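Local coordinates for protein nucleoside-diphosphate-sugar epimerase (PDB 2X4G) that probably acts as an NAD-dependent epimerase or dehydrogenase of the extended short-chain dehydrogenase/reductase type, perhaps on nucleotide-linked sugars, at residues Gly195-Ala200 and Gly204-Tyr209. Numbering follows the deposited sequence.
Sequences GRVITA and GEMTHY
Ala200 and Glu205 meet in a Schellman motif, a classical way of ending an alpha-helix, here at the C-terminal end of the short helix 196-202, where the chain turns back toward strand 208-210. The carbonyl oxygen of Ala200 is the focus. Glu205 N donates to Ala200 O at 2.9 Å, a somewhat bent bond with the donor tilted 28° from the carbonyl plane. Met206 N adds a weak but straighter bond to Ala200 O at 3.3 Å. Gly204 N, the regular helical donor, is 3.4 Å from Ala200 O but badly angled, so the oxygen is taken by the next two amides, the second weakly. The reversal depends on Gly204, the C-prime residue, whose positive phi of 67° swings the chain round.

An apolar contact runs beside these bonds, its partner here being the residue after C''. Met206 CB packs on Ala200 CB at 3.7 Å, and the thioether then reaches back along the helix. With CG anti to the backbone N (chi1 -172°) and the bend deferred to chi3, CE arrives 3.9 Å from CG1 of Val197, nearly one turn earlier. Met206 is also the centre of an inverse gamma turn, with a weak bond from Thr207 N to Glu205 O.

Gly195 is the N-cap at the start of the helix, and from its body Ile198 packs on helices 323-336 and 248-259. Met206 also packs on Leu281 of the second subunit, while beyond the turn strand 208-210 pairs in parallel with strand 265-267.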
loop_
_atom_site.group_PDB
_atom_site.type_symbol
_atom_site.label_atom_id
_atom_site.label_comp_id
_atom_site.label_asym_id
_atom_site.label_seq_id
_atom_site.Cartn_x
_atom_site.Cartn_y
_atom_site.Cartn_z
ATOM N N GLY A 195 -0.526 -14.510 -15.150
ATOM C CA GLY A 195 -1.891 -14.780 -15.567
ATOM C C GLY A 195 -3.006 -14.378 -14.612
ATOM O O GLY A 195 -4.141 -14.846 -14.782
ATOM N N ARG A 196 -2.728 -13.530 -13.614
ATOM C CA ARG A 196 -3.818 -12.978 -12.788
ATOM C C ARG A 196 -4.715 -12.053 -13.624
ATOM O O ARG A 196 -5.862 -11.824 -13.254
ATOM C CB ARG A 196 -3.312 -12.266 -11.508
ATOM C CG ARG A 196 -3.407 -13.167 -10.235
ATOM C CD ARG A 196 -2.843 -12.554 -8.903
ATOM N NE ARG A 196 -1.387 -12.727 -8.765
ATOM C CZ ARG A 196 -0.632 -12.248 -7.763
ATOM N NH1 ARG A 196 -1.175 -11.552 -6.768
ATOM N NH2 ARG A 196 0.689 -12.466 -7.757
ATOM N N VAL A 197 -4.193 -11.542 -14.750
ATOM C CA VAL A 197 -4.995 -10.733 -15.667
ATOM C C VAL A 197 -6.161 -11.552 -16.138
ATOM O O VAL A 197 -7.283 -11.072 -16.185
ATOM C CB VAL A 197 -4.283 -10.315 -16.975
ATOM C CG1 VAL A 197 -4.953 -9.057 -17.526
ATOM C CG2 VAL A 197 -2.835 -10.063 -16.769
ATOM N N ILE A 198 -5.862 -12.796 -16.502
ATOM C CA ILE A 198 -6.842 -13.683 -17.093
ATOM C C ILE A 198 -7.876 -14.040 -16.067
ATOM O O ILE A 198 -9.053 -13.957 -16.339
ATOM C CB ILE A 198 -6.192 -14.951 -17.663
ATOM C CG1 ILE A 198 -5.422 -14.611 -18.944
ATOM C CG2 ILE A 198 -7.241 -15.993 -17.926
ATOM C CD1 ILE A 198 -4.349 -15.605 -19.281
ATOM N N THR A 199 -7.440 -14.402 -14.871
ATOM C CA THR A 199 -8.396 -14.774 -13.828
ATOM C C THR A 199 -9.145 -13.561 -13.256
ATOM O O THR A 199 -10.327 -13.670 -12.944
ATOM C CB THR A 199 -7.756 -15.625 -12.716
ATOM O OG1 THR A 199 -6.773 -14.865 -12.008
ATOM C CG2 THR A 199 -7.102 -16.865 -13.319
ATOM N N ALA A 200 -8.489 -12.408 -13.140
ATOM C CA ALA A 200 -9.173 -11.220 -12.632
ATOM C C ALA A 200 -10.345 -10.896 -13.552
ATOM O O ALA A 200 -11.501 -10.790 -13.109
ATOM C CB ALA A 200 -8.229 -10.049 -12.530
ATOM N N GLY A 204 -14.791 -11.418 -12.945
ATOM C CA GLY A 204 -15.423 -10.105 -12.782
ATOM C C GLY A 204 -14.680 -9.048 -11.962
ATOM O O GLY A 204 -15.208 -7.970 -11.712
ATOM N N GLU A 205 -13.449 -9.328 -11.556
ATOM C CA GLU A 205 -12.725 -8.439 -10.647
ATOM C C GLU A 205 -12.083 -7.271 -11.382
ATOM O O GLU A 205 -12.245 -6.114 -10.992
ATOM C CB GLU A 205 -11.656 -9.217 -9.875
ATOM C CG GLU A 205 -12.221 -10.295 -8.921
ATOM C CD GLU A 205 -11.271 -10.610 -7.745
ATOM O OE1 GLU A 205 -10.034 -10.404 -7.899
ATOM O OE2 GLU A 205 -11.764 -11.042 -6.666
ATOM N N MET A 206 -11.332 -7.559 -12.436
ATOM C CA MET A 206 -10.721 -6.487 -13.217
ATOM C C MET A 206 -11.769 -5.813 -14.097
ATOM O O MET A 206 -11.994 -6.193 -15.243
ATOM C CB MET A 206 -9.577 -6.990 -14.075
ATOM C CG MET A 206 -8.851 -5.864 -14.714
ATOM S SD MET A 206 -7.614 -6.459 -15.832
ATOM C CE MET A 206 -6.164 -6.594 -14.784
ATOM N N THR A 207 -12.399 -4.794 -13.537
ATOM C CA THR A 207 -13.449 -4.097 -14.226
ATOM C C THR A 207 -12.893 -2.966 -15.090
ATOM O O THR A 207 -13.579 -2.485 -15.983
ATOM C CB THR A 207 -14.495 -3.590 -13.226
ATOM O OG1 THR A 207 -15.596 -3.049 -13.948
ATOM C CG2 THR A 207 -13.924 -2.528 -12.272
ATOM N N HIS A 208 -11.651 -2.551 -14.839
ATOM C CA HIS A 208 -11.009 -1.479 -15.617
ATOM C C HIS A 208 -9.523 -1.778 -15.836
ATOM O O HIS A 208 -8.936 -2.593 -15.121
ATOM C CB HIS A 208 -11.123 -0.122 -14.892
ATOM C CG HIS A 208 -12.526 0.367 -14.701
ATOM N ND1 HIS A 208 -13.196 1.101 -15.654
ATOM C CD2 HIS A 208 -13.376 0.252 -13.652
ATOM C CE1 HIS A 208 -14.406 1.398 -15.212
ATOM N NE2 HIS A 208 -14.541 0.893 -13.998
ATOM N N TYR A 209 -8.923 -1.088 -16.807
ATOM C CA TYR A 209 -7.482 -1.183 -17.094
ATOM C C TYR A 209 -6.927 0.220 -17.303
ATOM O O TYR A 209 -7.693 1.156 -17.549
ATOM C CB TYR A 209 -7.236 -1.983 -18.379
ATOM C CG TYR A 209 -7.671 -1.236 -19.626
ATOM C CD1 TYR A 209 -8.993 -1.279 -20.058
ATOM C CD2 TYR A 209 -6.773 -0.465 -20.353
ATOM C CE1 TYR A 209 -9.404 -0.590 -21.201
ATOM C CE2 TYR A 209 -7.181 0.242 -21.500
ATOM C CZ TYR A 209 -8.502 0.173 -21.915
ATOM O OH TYR A 209 -8.942 0.868 -23.032
#